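Local coordinates for insecticidal crystal protein Cry7Cal (Bacillus thuringiensis, PDB 5ZI1) that probably acts as a pore-forming insecticidal toxin that binds receptors on gut cells, as other three-domain delta-endotoxins do, at residues Leu296-Val301 against Thr346-Ser351; Arg525-Ala530 against Tyr559-Met564; Ala529-Gly534 against Ala549-Gly554. All blocks are in the same frame, centred on the assembly; numbering follows the deposited sequence.

The three contacts come in series from contact 1 to the other two and fall in two parts of the toxin. Contact 1 joins strands 294-306 and 343-348 in a four-stranded antiparallel sheet of the central beta-prism domain. Contacts 2 and 3 belong to the C-terminal beta-sandwich domain; the centre of contact 1 lies about 37 Å from that of contact 2 and 42 Å from that of contact 3. Contacts 2 and 3 share A529 and A530 at the end of strand 521-530, and their centres are about 11 Å apart. One strand therefore pairs with 560-571 and, at its last residue, A530, with the loop that follows strand 545-547, whereas contact 1 is separate from both.

Contact 1 of 3, residues Leu296-Val301 against Thr346-Ser351; sequences LTKINV and TFDLLS
L296 meets L349 across the two segments side by side, the two side chains pointing the same way, with L296 CD2 3.9 Å from L349 CD1. The leucine owes this position to its first torsion, which sets CG opposite the backbone N (chi1 -173°). At T297 the carbonyl oxygen takes two donors. L349 N lies 2.9 Å from T297 O, well above the carbonyl plane (54° out of it), and L350 N reaches T297 O at 3.2 Å from that same face. The two bonds hold the chain just where 343-348 ceases to be a strand. Toward strand 312-324, T297 and K298 both face V321, a classic beta bulge. K298 pairs with D348 in a non-hydrogen-bonded position; its aliphatic CG approaches D348 OD2 at 3.7 Å, while the charged ends do not meet. I299 is in register with F347 as a hydrogen-bonded pair, with I299 N to F347 O at 3.1 Å and F347 N to I299 O at 2.8 Å. On the apolar face I299 CB packs on CD1 of the F347 ring, I299 CD1 touches L349 CD1 at 3.8 Å, and L432 and V435 of strand 430-437 pack against I299 too. N300 turns its amide across T346, ND2 bonding to OG1 at 3.0 Å; S344 OG is a second partner of ND2. The short axes run at 169°. Strand order 3-2-1-4, with 343-348 outermost, is the Greek-key sheet pattern of the beta-prism domain in three-domain Cry toxins.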
loop_
_atom_site.group_PDB
_atom_site.type_symbol
_atom_site.label_atom_id
_atom_site.label_comp_id
_atom_site.label_asym_id
_atom_site.label_seq_id
_atom_site.Cartn_x
_atom_site.Cartn_y
_atom_site.Cartn_z
ATOM N N LEU A 296 13.436 -9.351 0.929
ATOM C CA LEU A 296 13.877 -10.507 0.156
ATOM C C LEU A 296 15.395 -10.503 0.075
ATOM O O LEU A 296 15.990 -9.536 -0.407
ATOM C CB LEU A 296 13.259 -10.473 -1.234
ATOM C CG LEU A 296 13.490 -11.698 -2.105
ATOM C CD1 LEU A 296 13.077 -12.938 -1.358
ATOM C CD2 LEU A 296 12.707 -11.567 -3.406
ATOM N N THR A 297 16.035 -11.566 0.550
ATOM C CA THR A 297 17.490 -11.613 0.467
ATOM C C THR A 297 18.034 -12.670 -0.491
ATOM O O THR A 297 19.208 -12.585 -0.863
ATOM C CB THR A 297 18.095 -11.836 1.861
ATOM O OG1 THR A 297 17.751 -13.148 2.323
ATOM C CG2 THR A 297 17.525 -10.815 2.860
ATOM N N LYS A 298 17.230 -13.645 -0.916
ATOM C CA LYS A 298 17.733 -14.691 -1.809
ATOM C C LYS A 298 16.571 -15.351 -2.541
ATOM O O LYS A 298 15.471 -15.446 -2.007
ATOM C CB LYS A 298 18.530 -15.753 -1.036
ATOM C CG LYS A 298 20.046 -15.625 -1.139
ATOM C CD LYS A 298 20.758 -16.253 0.062
ATOM C CE LYS A 298 20.391 -17.724 0.268
ATOM N NZ LYS A 298 20.650 -18.156 1.687
ATOM N N ILE A 299 16.832 -15.812 -3.765
ATOM C CA ILE A 299 15.913 -16.681 -4.494
ATOM C C ILE A 299 16.713 -17.811 -5.118
ATOM O O ILE A 299 17.703 -17.564 -5.818
ATOM C CB ILE A 299 15.144 -15.956 -5.612
ATOM C CG1 ILE A 299 14.466 -14.690 -5.130
ATOM C CG2 ILE A 299 14.124 -16.903 -6.233
ATOM C CD1 ILE A 299 13.939 -13.856 -6.268
ATOM N N ASN A 300 16.270 -19.043 -4.913
ATOM C CA ASN A 300 16.856 -20.171 -5.608
ATOM C C ASN A 300 15.817 -20.801 -6.531
ATOM O O ASN A 300 14.651 -20.953 -6.155
ATOM C CB ASN A 300 17.393 -21.218 -4.636
ATOM C CG ASN A 300 17.956 -22.451 -5.378
ATOM O OD1 ASN A 300 17.424 -23.565 -5.274
ATOM N ND2 ASN A 300 19.008 -22.230 -6.164
ATOM N N VAL A 301 16.236 -21.172 -7.736
ATOM C CA VAL A 301 15.382 -21.900 -8.666
ATOM C C VAL A 301 16.058 -23.219 -9.011
ATOM O O VAL A 301 17.269 -23.261 -9.245
ATOM C CB VAL A 301 15.091 -21.072 -9.934
ATOM C CG1 VAL A 301 14.475 -21.942 -11.035
ATOM C CG2 VAL A 301 14.182 -19.922 -9.606
ATOM N N THR A 346 20.890 -19.122 -8.158
ATOM C CA THR A 346 20.645 -18.409 -6.913
ATOM C C THR A 346 20.863 -16.928 -7.172
ATOM O O THR A 346 21.949 -16.519 -7.595
ATOM C CB THR A 346 21.546 -18.923 -5.790
ATOM O OG1 THR A 346 21.282 -20.313 -5.563
ATOM C CG2 THR A 346 21.268 -18.170 -4.498
ATOM N N PHE A 347 19.816 -16.134 -6.962
ATOM C CA PHE A 347 19.950 -14.687 -6.937
ATOM C C PHE A 347 20.256 -14.260 -5.503
ATOM O O PHE A 347 19.536 -14.640 -4.576
ATOM C CB PHE A 347 18.671 -14.003 -7.414
ATOM C CG PHE A 347 18.173 -14.419 -8.793
ATOM C CD1 PHE A 347 17.339 -15.513 -8.951
ATOM C CD2 PHE A 347 18.448 -13.637 -9.905
ATOM C CE1 PHE A 347 16.829 -15.857 -10.216
ATOM C CE2 PHE A 347 17.938 -13.964 -11.163
ATOM C CZ PHE A 347 17.120 -15.073 -11.317
ATOM N N ASP A 348 21.317 -13.472 -5.315
ATOM C CA ASP A 348 21.661 -12.927 -4.001
ATOM C C ASP A 348 21.188 -11.482 -3.963
ATOM O O ASP A 348 21.767 -10.615 -4.627
ATOM C CB ASP A 348 23.160 -13.034 -3.736
ATOM C CG ASP A 348 23.654 -14.477 -3.776
ATOM O OD1 ASP A 348 24.383 -14.834 -4.746
ATOM O OD2 ASP A 348 23.341 -15.247 -2.834
ATOM N N LEU A 349 20.127 -11.224 -3.200
ATOM C CA LEU A 349 19.427 -9.947 -3.275
ATOM C C LEU A 349 19.542 -9.075 -2.025
ATOM O O LEU A 349 19.092 -7.922 -2.069
ATOM C CB LEU A 349 17.950 -10.176 -3.597
ATOM C CG LEU A 349 17.721 -11.094 -4.795
ATOM C CD1 LEU A 349 16.248 -11.149 -5.065
ATOM C CD2 LEU A 349 18.477 -10.620 -6.027
ATOM N N LEU A 350 20.135 -9.566 -0.933
ATOM C CA LEU A 350 20.446 -8.690 0.195
ATOM C C LEU A 350 21.101 -7.407 -0.309
ATOM O O LEU A 350 21.964 -7.443 -1.190
ATOM C CB LEU A 350 21.368 -9.410 1.181
ATOM C CG LEU A 350 21.895 -8.576 2.354
ATOM C CD1 LEU A 350 20.748 -8.100 3.254
ATOM C CD2 LEU A 350 22.957 -9.296 3.174
ATOM N N SER A 351 20.619 -6.271 0.191
ATOM C CA SER A 351 21.088 -4.901 -0.054
ATOM C C SER A 351 20.493 -4.292 -1.313
ATOM O O SER A 351 20.734 -3.102 -1.563
ATOM C CB SER A 351 22.614 -4.741 -0.214
ATOM O OG SER A 351 23.151 -5.568 -1.245
#

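Contact 2 of 3, residues Arg525-Ala530 against Tyr559-Met564; sequences RVRYAA and YSYLTM
R527 and Y561 sit opposite each other as a non-hydrogen-bonded pair in the beta sandwich of the C-terminal domain, where strands 521-530 and 560-571 run antiparallel. The side chain of R527 leaves with CG opposite the backbone N (chi1 174°) and stays extended as far as NE, which carries it obliquely past the Y561 ring, at CE2 and OH. CB meets Y561 CE2 at 3.6 Å, CG continues past that same ring atom, CD comes to 3.5 Å from Y561 OH, and NE lies 3.3 Å from Y561 OH. Beyond NE the guanidinium turns to another tyrosine: it lies flat on Y559, the planes 30° apart. Its CZ is 4.3 Å from the centroid of the Y559 ring, an off-centre cation-pi contact, 35° from the ring normal. NH1 stands over the rim of that ring, 3.5 Å from Y559 CD2, and also forms a salt bridge with D593 on the neighbouring strand 589-599. NH2 donates to a water at 3.0 Å (R527 NH2 to water O), and the water in turn bonds Y561 OH, itself linked to Y241 OH. Ring, carboxylate and water together fix the rotation of the guanidinium. R525, two residues earlier, crosses Y561 obliquely, with NE 3.8 Å from Y561 CD2; its guanidinium is salt-bridged to E596 and makes a cation-pi contact with Y241. On the reverse face Y528 crosses L562 at about a right angle, its hydroxyl held by T548 O. Four backbone hydrogen bonds, two at V526/L562 and two at Y528/S560, tie the strands together. Past these bonds, on the face of Y528 and L562, the methyl CE of M564 presses on V526 CG2 at 3.6 Å.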
loop_
_atom_site.group_PDB
_atom_site.type_symbol
_atom_site.label_atom_id
_atom_site.label_comp_id
_atom_site.label_asym_id
_atom_site.label_seq_id
_atom_site.Cartn_x
_atom_site.Cartn_y
_atom_site.Cartn_z
ATOM N N ARG A 525 3.408 7.528 20.700
ATOM C CA ARG A 525 1.966 7.504 20.522
ATOM C C ARG A 525 1.604 6.278 19.699
ATOM O O ARG A 525 2.031 6.148 18.546
ATOM C CB ARG A 525 1.487 8.779 19.839
ATOM C CG ARG A 525 -0.022 8.919 19.745
ATOM C CD ARG A 525 -0.376 10.315 19.287
ATOM N NE ARG A 525 0.019 10.547 17.910
ATOM C CZ ARG A 525 -0.024 11.729 17.298
ATOM N NH1 ARG A 525 -0.430 12.803 17.946
ATOM N NH2 ARG A 525 0.340 11.843 16.028
ATOM N N VAL A 526 0.847 5.379 20.297
ATOM C CA VAL A 526 0.346 4.195 19.619
ATOM C C VAL A 526 -1.036 4.488 19.043
ATOM O O VAL A 526 -1.890 5.086 19.708
ATOM C CB VAL A 526 0.297 3.007 20.583
ATOM C CG1 VAL A 526 -0.342 1.821 19.907
ATOM C CG2 VAL A 526 1.699 2.686 21.080
ATOM N N ARG A 527 -1.245 4.105 17.789
ATOM C CA ARG A 527 -2.560 4.129 17.168
ATOM C C ARG A 527 -3.124 2.719 17.301
ATOM O O ARG A 527 -2.606 1.781 16.676
ATOM C CB ARG A 527 -2.459 4.575 15.714
ATOM C CG ARG A 527 -3.756 4.493 14.934
ATOM C CD ARG A 527 -3.642 5.235 13.624
ATOM N NE ARG A 527 -4.961 5.620 13.127
ATOM C CZ ARG A 527 -5.738 4.847 12.370
ATOM N NH1 ARG A 527 -5.341 3.626 12.029
ATOM N NH2 ARG A 527 -6.929 5.293 11.973
ATOM N N TYR A 528 -4.166 2.572 18.131
ATOM C CA TYR A 528 -4.613 1.270 18.609
ATOM C C TYR A 528 -6.136 1.182 18.588
ATOM O O TYR A 528 -6.848 2.171 18.385
ATOM C CB TYR A 528 -4.123 1.002 20.031
ATOM C CG TYR A 528 -5.017 1.642 21.061
ATOM C CD1 TYR A 528 -4.957 2.999 21.305
ATOM C CD2 TYR A 528 -5.945 0.894 21.766
ATOM C CE1 TYR A 528 -5.802 3.604 22.236
ATOM C CE2 TYR A 528 -6.792 1.480 22.687
ATOM C CZ TYR A 528 -6.711 2.839 22.926
ATOM O OH TYR A 528 -7.543 3.440 23.857
ATOM N N ALA A 529 -6.627 -0.033 18.819
ATOM C CA ALA A 529 -8.039 -0.310 18.988
ATOM C C ALA A 529 -8.163 -1.416 20.019
ATOM O O ALA A 529 -7.288 -2.284 20.109
ATOM C CB ALA A 529 -8.707 -0.723 17.673
ATOM N N ALA A 530 -9.236 -1.370 20.817
ATOM C CA ALA A 530 -9.372 -2.334 21.898
ATOM C C ALA A 530 -10.841 -2.492 22.245
ATOM O O ALA A 530 -11.623 -1.549 22.117
ATOM C CB ALA A 530 -8.568 -1.912 23.139
ATOM N N TYR A 559 -10.301 3.197 15.806
ATOM C CA TYR A 559 -8.990 3.520 16.343
ATOM C C TYR A 559 -9.019 4.825 17.120
ATOM O O TYR A 559 -9.674 5.788 16.721
ATOM C CB TYR A 559 -7.942 3.656 15.227
ATOM C CG TYR A 559 -7.562 2.358 14.587
ATOM C CD1 TYR A 559 -6.668 1.494 15.212
ATOM C CD2 TYR A 559 -8.084 1.992 13.347
ATOM C CE1 TYR A 559 -6.318 0.296 14.628
ATOM C CE2 TYR A 559 -7.724 0.796 12.746
ATOM C CZ TYR A 559 -6.848 -0.047 13.392
ATOM O OH TYR A 559 -6.503 -1.236 12.820
ATOM N N SER A 560 -8.255 4.867 18.206
ATOM C CA SER A 560 -7.851 6.158 18.746
ATOM C C SER A 560 -6.350 6.151 19.016
ATOM O O SER A 560 -5.623 5.300 18.490
ATOM C CB SER A 560 -8.652 6.504 20.006
ATOM O OG SER A 560 -8.660 5.404 20.887
ATOM N N TYR A 561 -5.880 7.096 19.817
ATOM C CA TYR A 561 -4.469 7.258 20.109
ATOM C C TYR A 561 -4.225 7.193 21.607
ATOM O O TYR A 561 -5.068 7.586 22.433
ATOM C CB TYR A 561 -3.940 8.574 19.553
ATOM C CG TYR A 561 -3.995 8.619 18.038
ATOM C CD1 TYR A 561 -5.124 9.089 17.380
ATOM C CD2 TYR A 561 -2.927 8.155 17.271
ATOM C CE1 TYR A 561 -5.181 9.129 16.021
ATOM C CE2 TYR A 561 -2.974 8.176 15.888
ATOM C CZ TYR A 561 -4.104 8.672 15.272
ATOM O OH TYR A 561 -4.190 8.720 13.906
ATOM N N LEU A 562 -3.033 6.719 21.935
ATOM C CA LEU A 562 -2.607 6.493 23.303
ATOM C C LEU A 562 -1.166 6.961 23.400
ATOM O O LEU A 562 -0.288 6.402 22.737
ATOM C CB LEU A 562 -2.726 5.009 23.648
ATOM C CG LEU A 562 -2.142 4.513 24.967
ATOM C CD1 LEU A 562 -2.765 3.228 25.220
ATOM C CD2 LEU A 562 -0.615 4.250 24.910
ATOM N N THR A 563 -0.910 7.936 24.255
ATOM C CA THR A 563 0.398 8.559 24.325
ATOM C C THR A 563 1.147 8.111 25.572
ATOM O O THR A 563 0.604 8.157 26.681
ATOM C CB THR A 563 0.250 10.077 24.284
ATOM O OG1 THR A 563 -0.484 10.427 23.111
ATOM C CG2 THR A 563 1.611 10.760 24.266
ATOM N N MET A 564 2.390 7.666 25.380
ATOM C CA MET A 564 3.274 7.319 26.479
ATOM C C MET A 564 4.425 8.307 26.504
ATOM O O MET A 564 5.031 8.585 25.464
ATOM C CB MET A 564 3.778 5.888 26.343
ATOM C CG MET A 564 2.710 4.855 26.569
ATOM S SD MET A 564 3.196 3.228 25.995
ATOM C CE MET A 564 3.220 3.582 24.245
HETATM O O HOH W 1 -7.320 7.897 13.385
#

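Contact 3 of 3, residues Ala529-Gly534 against Ala549-Gly554; sequences AATGDG and ATMKEG
A530 O is gripped by two successive amides of the facing loop: T550 N lies 2.8 Å from A530 O in a fairly straight bond (159° at the hydrogen), and M551 N reaches A530 O at 3.2 Å, weakly. The return bond comes from a side chain. A530 N donates to T550 OG1 at 3.1 Å and 163°, so this hydroxyl stands in for the strand carbonyl that would normally answer. It also bonds K558 O, tying the loop's two ends to each other and to the strand end. With OG1 lodged between its own N and carbonyl carbon (chi1 68°), T550 puts that oxygen almost in line with the A530 N-H. M551 CG passes close to A530 O, and the sulfur SD rests against A529 CB at 4.1 Å. T531 then lies across the loop: its methyl CG2 touches E553 CA at 3.6 Å, and T531 CA points a C-H at M551 O. Its hydroxyl bonds T589 N. Further on, D533 OD1 takes a weak bond from A549 N at 3.4 Å, and A549 CB packs beside the G532 amide. Strand 521-530 belongs to one sheet, while 534-538 and 545-547 are paired in another, so the contact pins the chain where it crosses between the two sheets of a beta sandwich, as in the C-terminal domain of Cry toxins.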
loop_
_atom_site.group_PDB
_atom_site.type_symbol
_atom_site.label_atom_id
_atom_site.label_comp_id
_atom_site.label_asym_id
_atom_site.label_seq_id
_atom_site.Cartn_x
_atom_site.Cartn_y
_atom_site.Cartn_z
ATOM N N ALA A 529 -6.627 -0.033 18.819
ATOM C CA ALA A 529 -8.039 -0.310 18.988
ATOM C C ALA A 529 -8.163 -1.416 20.019
ATOM O O ALA A 529 -7.288 -2.284 20.109
ATOM C CB ALA A 529 -8.707 -0.723 17.673
ATOM N N ALA A 530 -9.236 -1.370 20.817
ATOM C CA ALA A 530 -9.372 -2.334 21.898
ATOM C C ALA A 530 -10.841 -2.492 22.245
ATOM O O ALA A 530 -11.623 -1.549 22.117
ATOM C CB ALA A 530 -8.568 -1.912 23.139
ATOM N N THR A 531 -11.194 -3.706 22.677
ATOM C CA THR A 531 -12.528 -4.075 23.132
ATOM C C THR A 531 -12.680 -3.974 24.643
ATOM O O THR A 531 -13.769 -4.246 25.164
ATOM C CB THR A 531 -12.858 -5.503 22.702
ATOM O OG1 THR A 531 -11.828 -6.379 23.166
ATOM C CG2 THR A 531 -12.960 -5.609 21.181
ATOM N N GLY A 532 -11.612 -3.612 25.352
ATOM C CA GLY A 532 -11.664 -3.462 26.792
ATOM C C GLY A 532 -10.521 -2.585 27.249
ATOM O O GLY A 532 -9.714 -2.106 26.449
ATOM N N ASP A 533 -10.453 -2.405 28.560
ATOM C CA ASP A 533 -9.497 -1.511 29.194
ATOM C C ASP A 533 -8.210 -2.259 29.522
ATOM O O ASP A 533 -8.213 -3.474 29.742
ATOM C CB ASP A 533 -10.090 -0.916 30.488
ATOM C CG ASP A 533 -11.543 -0.437 30.322
ATOM O OD1 ASP A 533 -11.940 -0.026 29.202
ATOM O OD2 ASP A 533 -12.294 -0.452 31.325
ATOM N N GLY A 534 -7.113 -1.519 29.596
ATOM C CA GLY A 534 -5.882 -2.114 30.079
ATOM C C GLY A 534 -4.754 -1.115 30.157
ATOM O O GLY A 534 -4.972 0.098 30.090
ATOM N N ALA A 549 -11.409 1.263 26.143
ATOM C CA ALA A 549 -11.953 0.586 24.979
ATOM C C ALA A 549 -12.293 1.583 23.887
ATOM O O ALA A 549 -12.650 2.731 24.149
ATOM C CB ALA A 549 -13.199 -0.206 25.356
ATOM N N THR A 550 -12.148 1.142 22.643
ATOM C CA THR A 550 -12.577 1.944 21.511
ATOM C C THR A 550 -13.725 1.316 20.737
ATOM O O THR A 550 -14.285 1.972 19.858
ATOM C CB THR A 550 -11.397 2.189 20.563
ATOM O OG1 THR A 550 -11.022 0.949 19.942
ATOM C CG2 THR A 550 -10.214 2.761 21.355
ATOM N N MET A 551 -14.105 0.086 21.058
ATOM C CA MET A 551 -15.027 -0.681 20.238
ATOM C C MET A 551 -15.545 -1.836 21.074
ATOM O O MET A 551 -14.970 -2.178 22.112
ATOM C CB MET A 551 -14.340 -1.214 18.979
ATOM C CG MET A 551 -13.071 -1.973 19.299
ATOM S SD MET A 551 -12.247 -2.715 17.873
ATOM C CE MET A 551 -13.573 -3.759 17.261
ATOM N N LYS A 552 -16.638 -2.432 20.604
ATOM C CA LYS A 552 -17.202 -3.629 21.207
ATOM C C LYS A 552 -16.740 -4.841 20.410
ATOM O O LYS A 552 -16.476 -4.747 19.212
ATOM C CB LYS A 552 -18.734 -3.564 21.244
ATOM C CG LYS A 552 -19.296 -2.368 22.006
ATOM C CD LYS A 552 -20.826 -2.344 21.958
ATOM C CE LYS A 552 -21.451 -2.686 23.317
ATOM N NZ LYS A 552 -22.838 -3.241 23.177
ATOM N N GLU A 553 -16.626 -5.978 21.089
ATOM C CA GLU A 553 -16.123 -7.169 20.430
ATOM C C GLU A 553 -16.966 -7.493 19.210
ATOM O O GLU A 553 -18.192 -7.359 19.227
ATOM C CB GLU A 553 -16.111 -8.357 21.384
ATOM C CG GLU A 553 -15.342 -9.541 20.817
ATOM C CD GLU A 553 -15.412 -10.761 21.714
ATOM O OE1 GLU A 553 -15.354 -11.891 21.174
ATOM O OE2 GLU A 553 -15.536 -10.588 22.952
ATOM N N GLY A 554 -16.292 -7.883 18.134
ATOM C CA GLY A 554 -16.935 -8.238 16.888
ATOM C C GLY A 554 -17.142 -7.115 15.893
ATOM O O GLY A 554 -16.999 -7.333 14.688
HETATM O O HOH W 2 -13.784 1.342 28.280
#